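Local coordinates for glycosyl hydrolase family 2, TIM barrel domain protein (Parabacteroides merdae ATCC 43184, PDB 6DXU) that probably hydrolyses beta-glucuronides as a beta-glucuronidase of glycoside hydrolase family 2 from the human gut microbiome, at residues D[643-648]-D[721-726]; D[656-661]-D[695-700]. All coordinates share one frame; numbering follows the deposited sequence.

Along the chain, residues 643-648 come first and lead into the strand that carries 656-661; residues 695-700 follow, and 721-726 come last. Contact 2 therefore lies wholly within the longer loop that contact 1 closes, and the two do not cross. Contact 1 adds edge strand 647-649 in parallel to strand 715-726 of the mixed sheet, whereas contact 2 joins strands 655-662 and 692-696 of the three-stranded antiparallel sheet. With their centres about 9 Å apart, they meet between the two sheets of what appears to be an immunoglobulin-like beta sandwich: R648 NH1 lies 2.8 Å from E657 O, and Q723 OE1 is 2.8 Å from Y697 OH, both probable hydrogen bonds.

Contact 1. Residues D[643-648]-D[721-726]; sequences HTWPVR and IRQEYQ
The carbonyl oxygen of E724 is held by two neighbouring residues of the adjacent strand: R648 N donates to E724 O at 2.7 Å, and V647 CA brings a weaker C-H...O contact to the same atom. One step back, E724 N bonds to P646 O, and one step on, R648 O receives Q726 N, so a short parallel ladder runs through V647-E724 and R648-Y725. The Q723 side chain adds a further link before the ladder begins. Its CG sits beside the backbone N (chi1 -65°) and the chain runs out straight, so that NE2 reaches W645 O at 2.9 Å in an almost linear bond (165°) lying in the amide plane; OE1, at the other end of the amide, turns to the Y697 hydroxyl. R648 CD packs 3.6 Å from Q723 OE1, while R648 CG stands over the centre of one face of the W645 indole. At the N-terminal ends of the two segments, I721 CG2 makes a CH-pi contact over one face of the H643 imidazole, 3.5 Å from its centroid, and D719 binds H643 NE2. V647 and E724 lie side by side on one face of the sheet, where R761 pairs with E724 and also bonds Q726 OE1. R648 and Y725 occupy the other face, against strand 655-662, with R648 salt-bridged to E526; strand 700-710 flanks 721-726 on the side away from 647-649.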
ATOM      1  N   HIS D 643     -34.348  23.177  48.564  1.00 26.13           N
ATOM      2  CA  HIS D 643     -34.143  21.894  49.233  1.00 28.49           C
ATOM      3  C   HIS D 643     -32.677  21.658  49.588  1.00 28.40           C
ATOM      4  O   HIS D 643     -32.389  21.048  50.625  1.00 29.97           O
ATOM      5  CB  HIS D 643     -34.662  20.757  48.356  1.00 27.42           C
ATOM      6  CG  HIS D 643     -36.135  20.535  48.471  1.00 30.86           C
ATOM      7  ND1 HIS D 643     -36.676  19.349  48.917  1.00 35.65           N
ATOM      8  CD2 HIS D 643     -37.184  21.356  48.224  1.00 27.62           C
ATOM      9  CE1 HIS D 643     -37.994  19.440  48.922  1.00 34.38           C
ATOM     10  NE2 HIS D 643     -38.329  20.648  48.503  1.00 29.39           N
ATOM     11  N   THR D 644     -31.738  22.144  48.765  1.00 24.70           N
ATOM     12  CA  THR D 644     -30.308  21.980  49.021  1.00 22.08           C
ATOM     13  C   THR D 644     -29.665  23.275  49.498  1.00 21.15           C
ATOM     14  O   THR D 644     -28.477  23.499  49.279  1.00 21.71           O
ATOM     15  CB  THR D 644     -29.562  21.480  47.776  1.00 26.44           C
ATOM     16  OG1 THR D 644     -29.714  22.422  46.697  1.00 22.93           O
ATOM     17  CG2 THR D 644     -30.092  20.114  47.347  1.00 25.99           C
ATOM     18  N   TRP D 645     -30.447  24.147  50.137  1.00 24.62           N
ATOM     19  CA  TRP D 645     -29.981  25.450  50.608  1.00 21.56           C
ATOM     20  C   TRP D 645     -30.143  25.459  52.122  1.00 26.24           C
ATOM     21  O   TRP D 645     -31.196  25.869  52.635  1.00 28.12           O
ATOM     22  CB  TRP D 645     -30.782  26.575  49.961  1.00 20.34           C
ATOM     23  CG  TRP D 645     -30.211  27.941  50.178  1.00 20.52           C
ATOM     24  CD1 TRP D 645     -29.035  28.246  50.774  1.00 21.13           C
ATOM     25  CD2 TRP D 645     -30.800  29.189  49.775  1.00 23.31           C
ATOM     26  NE1 TRP D 645     -28.838  29.611  50.758  1.00 25.74           N
ATOM     27  CE2 TRP D 645     -29.911  30.210  50.152  1.00 21.95           C
ATOM     28  CE3 TRP D 645     -31.985  29.533  49.111  1.00 26.56           C
ATOM     29  CZ2 TRP D 645     -30.167  31.561  49.902  1.00 23.88           C
ATOM     30  CZ3 TRP D 645     -32.244  30.876  48.870  1.00 25.28           C
ATOM     31  CH2 TRP D 645     -31.333  31.874  49.270  1.00 25.12           C
ATOM     32  N   PRO D 646     -29.135  25.011  52.878  1.00 26.67           N
ATOM     33  CA  PRO D 646     -29.343  24.809  54.323  1.00 29.16           C
ATOM     34  C   PRO D 646     -29.349  26.092  55.147  1.00 28.94           C
ATOM     35  O   PRO D 646     -30.035  26.168  56.180  1.00 29.77           O
ATOM     36  CB  PRO D 646     -28.168  23.904  54.717  1.00 27.21           C
ATOM     37  CG  PRO D 646     -27.112  24.197  53.725  1.00 27.24           C
ATOM     38  CD  PRO D 646     -27.846  24.456  52.423  1.00 24.88           C
ATOM     39  N   VAL D 647     -28.612  27.111  54.710  1.00 24.24           N
ATOM     40  CA  VAL D 647     -28.447  28.336  55.487  1.00 27.48           C
ATOM     41  C   VAL D 647     -28.706  29.547  54.595  1.00 26.08           C
ATOM     42  O   VAL D 647     -27.920  29.832  53.679  1.00 29.08           O
ATOM     43  CB  VAL D 647     -27.059  28.439  56.134  1.00 27.47           C
ATOM     44  CG1 VAL D 647     -27.067  29.564  57.163  1.00 27.47           C
ATOM     45  CG2 VAL D 647     -26.668  27.118  56.799  1.00 28.20           C
ATOM     46  N   ARG D 648     -29.795  30.262  54.869  1.00 23.05           N
ATOM     47  CA  ARG D 648     -30.049  31.573  54.286  1.00 26.37           C
ATOM     48  C   ARG D 648     -29.432  32.674  55.154  1.00 27.94           C
ATOM     49  O   ARG D 648     -28.940  32.427  56.262  1.00 29.29           O
ATOM     50  CB  ARG D 648     -31.547  31.793  54.122  1.00 26.60           C
ATOM     51  CG  ARG D 648     -32.175  30.897  53.068  1.00 27.92           C
ATOM     52  CD  ARG D 648     -33.583  31.392  52.703  1.00 28.32           C
ATOM     53  NE  ARG D 648     -33.498  32.583  51.866  1.00 24.60           N
ATOM     54  CZ  ARG D 648     -34.498  33.058  51.129  1.00 23.57           C
ATOM     55  NH1 ARG D 648     -35.672  32.444  51.126  1.00 22.40           N
ATOM     56  NH2 ARG D 648     -34.307  34.143  50.383  1.00 25.38           N
ATOM     57  N   ILE D 721     -39.512  22.088  53.678  1.00 23.69           N
ATOM     58  CA  ILE D 721     -38.066  22.195  53.793  1.00 26.28           C
ATOM     59  C   ILE D 721     -37.745  22.835  55.135  1.00 30.66           C
ATOM     60  O   ILE D 721     -38.576  23.510  55.747  1.00 30.64           O
ATOM     61  CB  ILE D 721     -37.406  23.011  52.659  1.00 29.17           C
ATOM     62  CG1 ILE D 721     -37.816  24.484  52.734  1.00 29.27           C
ATOM     63  CG2 ILE D 721     -37.719  22.404  51.296  1.00 28.94           C
ATOM     64  CD1 ILE D 721     -37.002  25.385  51.816  1.00 28.86           C
ATOM     65  N   ARG D 722     -36.516  22.613  55.588  1.00 29.22           N
ATOM     66  CA  ARG D 722     -35.980  23.255  56.779  1.00 34.26           C
ATOM     67  C   ARG D 722     -34.755  24.060  56.383  1.00 32.05           C
ATOM     68  O   ARG D 722     -33.900  23.573  55.637  1.00 32.83           O
ATOM     69  CB  ARG D 722     -35.630  22.222  57.853  1.00 34.54           C
ATOM     70  CG  ARG D 722     -36.816  21.352  58.254  1.00 37.38           C
ATOM     71  CD  ARG D 722     -36.435  20.370  59.348  1.00 51.63           C
ATOM     72  NE  ARG D 722     -37.613  19.748  59.949  1.00 58.51           N
ATOM     73  N   GLN D 723     -34.680  25.294  56.867  1.00 27.74           N
ATOM     74  CA  GLN D 723     -33.565  26.170  56.563  1.00 24.75           C
ATOM     75  C   GLN D 723     -33.170  26.958  57.797  1.00 31.75           C
ATOM     76  O   GLN D 723     -34.030  27.454  58.536  1.00 27.47           O
ATOM     77  CB  GLN D 723     -33.897  27.164  55.446  1.00 30.59           C
ATOM     78  CG  GLN D 723     -34.160  26.543  54.099  1.00 29.97           C
ATOM     79  CD  GLN D 723     -34.378  27.596  53.039  1.00 32.74           C
ATOM     80  OE1 GLN D 723     -35.370  28.325  53.075  1.00 29.98           O
ATOM     81  NE2 GLN D 723     -33.441  27.703  52.098  1.00 27.65           N
ATOM     82  N   GLU D 724     -31.868  27.069  58.001  1.00 28.42           N
ATOM     83  CA  GLU D 724     -31.318  27.964  58.998  1.00 28.84           C
ATOM     84  C   GLU D 724     -31.204  29.369  58.423  1.00 32.78           C
ATOM     85  O   GLU D 724     -31.004  29.561  57.218  1.00 28.33           O
ATOM     86  CB  GLU D 724     -29.945  27.476  59.450  1.00 30.75           C
ATOM     87  CG  GLU D 724     -29.506  28.052  60.780  1.00 41.12           C
ATOM     88  CD  GLU D 724     -28.099  27.645  61.152  1.00 40.04           C
ATOM     89  OE1 GLU D 724     -27.643  26.580  60.685  1.00 44.95           O
ATOM     90  OE2 GLU D 724     -27.448  28.399  61.903  1.00 38.19           O
ATOM     91  N   TYR D 725     -31.310  30.361  59.300  1.00 31.62           N
ATOM     92  CA  TYR D 725     -31.166  31.755  58.907  1.00 27.84           C
ATOM     93  C   TYR D 725     -30.069  32.384  59.750  1.00 30.53           C
ATOM     94  O   TYR D 725     -30.120  32.334  60.985  1.00 34.43           O
ATOM     95  CB  TYR D 725     -32.494  32.509  59.063  1.00 27.76           C
ATOM     96  CG  TYR D 725     -32.480  33.918  58.502  1.00 30.71           C
ATOM     97  CD1 TYR D 725     -32.291  34.149  57.139  1.00 28.59           C
ATOM     98  CD2 TYR D 725     -32.684  35.018  59.331  1.00 30.34           C
ATOM     99  CE1 TYR D 725     -32.273  35.440  56.626  1.00 25.12           C
ATOM    100  CE2 TYR D 725     -32.670  36.306  58.827  1.00 34.99           C
ATOM    101  CZ  TYR D 725     -32.471  36.512  57.471  1.00 33.78           C
ATOM    102  OH  TYR D 725     -32.470  37.796  56.965  1.00 30.85           O
ATOM    103  N   GLN D 726     -29.084  32.978  59.085  1.00 25.96           N
ATOM    104  CA  GLN D 726     -27.917  33.540  59.748  1.00 28.48           C
ATOM    105  C   GLN D 726     -27.924  35.047  59.563  1.00 32.59           C
ATOM    106  O   GLN D 726     -27.994  35.534  58.433  1.00 32.47           O
ATOM    107  CB  GLN D 726     -26.620  32.945  59.188  1.00 27.24           C
ATOM    108  CG  GLN D 726     -25.351  33.610  59.716  1.00 28.11           C
ATOM    109  CD  GLN D 726     -24.083  32.906  59.248  1.00 27.78           C
ATOM    110  OE1 GLN D 726     -23.999  31.673  59.277  1.00 28.28           O
ATOM    111  NE2 GLN D 726     -23.089  33.685  58.827  1.00 25.46           N
TER

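Contact 2. Residues D[656-661]-D[695-700]; sequences KEILVY and CVYQEG
One side of the Y697 ring, CD2 and CE2, touches K656 and I658, with K656 CB 3.7 Å from Y697 CE2 and K656 CG equally near CD2, the lysine chain crossing the tyrosine at about a right angle. I658 meets the outer half of the ring: its CG1 and CD1 both approach Y697 OH, each at 3.6 Å. With CG1 beside the backbone N and the chain extended beyond it (chi2 173°), I658 also carries CD1 to within 4.0 Å of C695 SG. The backbones are joined by an antiparallel hydrogen-bonded pair, K656 N to C695 O at 2.7 Å and C695 N to K656 O at 2.9 Å.

Outside this shell, R648 NH1 joins Q723 as a partner of the buried Y697 hydroxyl, and the two hold the end of the ring in place; the Y725 ring meets that of Y697. A phenylalanine in place of Y697 would probably leave Q723 OE1 without this mate, cost R648 NH1 one of its partners and remove the oxygen against which I658 packs. K656 bends away so that NZ reaches W649 O and E526, while L669 and V671 pack on both I658 and C695. Y697 lies where the chain passes from strand 692-696 to strand 700-710 of the other sheet, and apolar side chains filling the space between two sheets are consistent with an immunoglobulin-like beta sandwich.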
ATOM      1  N   LYS D 656     -37.621  37.702  53.540  1.00 32.81           N
ATOM      2  CA  LYS D 656     -36.906  36.971  52.506  1.00 27.45           C
ATOM      3  C   LYS D 656     -37.875  36.423  51.475  1.00 26.41           C
ATOM      4  O   LYS D 656     -38.942  35.903  51.819  1.00 24.95           O
ATOM      5  CB  LYS D 656     -36.109  35.819  53.118  1.00 29.31           C
ATOM      6  CG  LYS D 656     -35.198  36.242  54.254  1.00 30.26           C
ATOM      7  CD  LYS D 656     -34.211  37.304  53.803  1.00 32.78           C
ATOM      8  CE  LYS D 656     -33.291  36.773  52.720  1.00 34.29           C
ATOM      9  NZ  LYS D 656     -32.188  37.711  52.404  1.00 34.83           N
ATOM     10  N   GLU D 657     -37.473  36.505  50.210  1.00 28.73           N
ATOM     11  CA  GLU D 657     -38.288  35.955  49.139  1.00 26.93           C
ATOM     12  C   GLU D 657     -38.235  34.432  49.163  1.00 25.37           C
ATOM     13  O   GLU D 657     -37.156  33.835  49.269  1.00 26.34           O
ATOM     14  CB  GLU D 657     -37.808  36.481  47.791  1.00 26.50           C
ATOM     15  CG  GLU D 657     -38.698  36.062  46.626  1.00 33.89           C
ATOM     16  CD  GLU D 657     -38.342  36.796  45.339  1.00 38.47           C
ATOM     17  OE1 GLU D 657     -37.169  36.755  44.938  1.00 40.67           O
ATOM     18  OE2 GLU D 657     -39.237  37.423  44.731  1.00 49.27           O
ATOM     19  N   ILE D 658     -39.410  33.811  49.094  1.00 24.48           N
ATOM     20  CA  ILE D 658     -39.561  32.366  48.993  1.00 25.68           C
ATOM     21  C   ILE D 658     -40.325  32.080  47.709  1.00 30.93           C
ATOM     22  O   ILE D 658     -41.408  32.641  47.493  1.00 26.37           O
ATOM     23  CB  ILE D 658     -40.308  31.783  50.210  1.00 25.73           C
ATOM     24  CG1 ILE D 658     -39.503  32.020  51.499  1.00 27.26           C
ATOM     25  CG2 ILE D 658     -40.593  30.299  50.005  1.00 23.35           C
ATOM     26  CD1 ILE D 658     -40.259  31.619  52.764  1.00 23.85           C
ATOM     27  N   LEU D 659     -39.749  31.238  46.849  1.00 25.75           N
ATOM     28  CA  LEU D 659     -40.356  30.834  45.589  1.00 22.12           C
ATOM     29  C   LEU D 659     -40.852  29.402  45.703  1.00 22.24           C
ATOM     30  O   LEU D 659     -40.167  28.544  46.264  1.00 25.87           O
ATOM     31  CB  LEU D 659     -39.344  30.936  44.429  1.00 23.98           C
ATOM     32  CG  LEU D 659     -38.649  32.277  44.212  1.00 29.84           C
ATOM     33  CD1 LEU D 659     -37.696  32.211  43.022  1.00 30.26           C
ATOM     34  CD2 LEU D 659     -39.683  33.384  44.039  1.00 30.93           C
ATOM     35  N   VAL D 660     -42.030  29.135  45.155  1.00 23.74           N
ATOM     36  CA  VAL D 660     -42.574  27.784  45.086  1.00 24.27           C
ATOM     37  C   VAL D 660     -42.849  27.461  43.623  1.00 27.24           C
ATOM     38  O   VAL D 660     -43.522  28.234  42.929  1.00 26.80           O
ATOM     39  CB  VAL D 660     -43.844  27.640  45.943  1.00 23.72           C
ATOM     40  CG1 VAL D 660     -44.488  26.275  45.738  1.00 25.81           C
ATOM     41  CG2 VAL D 660     -43.488  27.855  47.415  1.00 24.23           C
ATOM     42  N   TYR D 661     -42.306  26.338  43.150  1.00 26.23           N
ATOM     43  CA  TYR D 661     -42.541  25.878  41.781  1.00 21.73           C
ATOM     44  C   TYR D 661     -43.551  24.741  41.839  1.00 24.30           C
ATOM     45  O   TYR D 661     -43.294  23.688  42.431  1.00 26.01           O
ATOM     46  CB  TYR D 661     -41.221  25.498  41.092  1.00 22.13           C
ATOM     47  CG  TYR D 661     -40.497  26.763  40.708  1.00 21.05           C
ATOM     48  CD1 TYR D 661     -40.873  27.475  39.574  1.00 20.72           C
ATOM     49  CD2 TYR D 661     -39.524  27.316  41.534  1.00 21.72           C
ATOM     50  CE1 TYR D 661     -40.263  28.670  39.236  1.00 22.25           C
ATOM     51  CE2 TYR D 661     -38.897  28.511  41.201  1.00 22.53           C
ATOM     52  CZ  TYR D 661     -39.282  29.185  40.047  1.00 23.05           C
ATOM     53  OH  TYR D 661     -38.689  30.377  39.707  1.00 24.21           O
ATOM     54  N   CYS D 695     -41.142  36.624  53.493  1.00 28.60           N
ATOM     55  CA  CYS D 695     -41.437  36.202  54.854  1.00 29.73           C
ATOM     56  C   CYS D 695     -40.242  36.405  55.771  1.00 30.80           C
ATOM     57  O   CYS D 695     -39.087  36.310  55.351  1.00 29.76           O
ATOM     58  CB  CYS D 695     -41.841  34.730  54.897  1.00 28.95           C
ATOM     59  SG  CYS D 695     -43.054  34.298  53.683  1.00 36.02           S
ATOM     60  N   VAL D 696     -40.540  36.646  57.048  1.00 28.61           N
ATOM     61  CA  VAL D 696     -39.500  36.798  58.061  1.00 31.34           C
ATOM     62  C   VAL D 696     -39.045  35.417  58.517  1.00 30.79           C
ATOM     63  O   VAL D 696     -39.870  34.558  58.850  1.00 29.95           O
ATOM     64  CB  VAL D 696     -40.018  37.632  59.246  1.00 36.12           C
ATOM     65  CG1 VAL D 696     -38.991  37.679  60.365  1.00 39.11           C
ATOM     66  CG2 VAL D 696     -40.361  39.040  58.787  1.00 38.83           C
ATOM     67  N   TYR D 697     -37.733  35.194  58.495  1.00 28.47           N
ATOM     68  CA  TYR D 697     -37.118  34.012  59.085  1.00 28.85           C
ATOM     69  C   TYR D 697     -36.641  34.330  60.495  1.00 29.77           C
ATOM     70  O   TYR D 697     -36.099  35.408  60.746  1.00 33.06           O
ATOM     71  CB  TYR D 697     -35.907  33.551  58.269  1.00 30.47           C
ATOM     72  CG  TYR D 697     -36.187  32.770  57.009  1.00 28.59           C
ATOM     73  CD1 TYR D 697     -35.782  31.437  56.889  1.00 31.56           C
ATOM     74  CD2 TYR D 697     -36.817  33.364  55.926  1.00 29.46           C
ATOM     75  CE1 TYR D 697     -36.016  30.713  55.717  1.00 29.30           C
ATOM     76  CE2 TYR D 697     -37.052  32.655  54.753  1.00 31.74           C
ATOM     77  CZ  TYR D 697     -36.652  31.335  54.654  1.00 32.20           C
ATOM     78  OH  TYR D 697     -36.899  30.645  53.492  1.00 26.92           O
ATOM     79  N   GLN D 698     -36.780  33.363  61.394  1.00 30.92           N
ATOM     80  CA  GLN D 698     -36.197  33.483  62.728  1.00 34.76           C
ATOM     81  C   GLN D 698     -34.725  33.095  62.671  1.00 36.92           C
ATOM     82  O   GLN D 698     -34.355  32.123  62.003  1.00 31.74           O
ATOM     83  CB  GLN D 698     -36.944  32.578  63.711  1.00 33.54           C
ATOM     84  CG  GLN D 698     -38.394  32.968  63.864  1.00 35.73           C
ATOM     85  CD  GLN D 698     -38.555  34.338  64.476  1.00 42.01           C
ATOM     86  OE1 GLN D 698     -37.803  34.714  65.371  1.00 43.00           O
ATOM     87  NE2 GLN D 698     -39.463  35.133  63.918  1.00 46.44           N
ATOM     88  N   GLU D 699     -33.878  33.858  63.364  1.00 34.00           N
ATOM     89  CA  GLU D 699     -32.476  33.466  63.487  1.00 33.28           C
ATOM     90  C   GLU D 699     -32.400  32.066  64.086  1.00 33.16           C
ATOM     91  O   GLU D 699     -32.964  31.807  65.151  1.00 34.93           O
ATOM     92  CB  GLU D 699     -31.710  34.474  64.341  1.00 36.49           C
ATOM     93  CG  GLU D 699     -30.193  34.339  64.263  1.00 40.87           C
ATOM     94  CD  GLU D 699     -29.464  35.361  65.127  1.00 45.62           C
ATOM     95  N   GLY D 700     -31.736  31.151  63.381  1.00 34.41           N
ATOM     96  CA  GLY D 700     -31.809  29.744  63.728  1.00 28.96           C
ATOM     97  C   GLY D 700     -32.621  28.961  62.717  1.00 31.55           C
ATOM     98  O   GLY D 700     -32.716  29.362  61.554  1.00 32.23           O
TER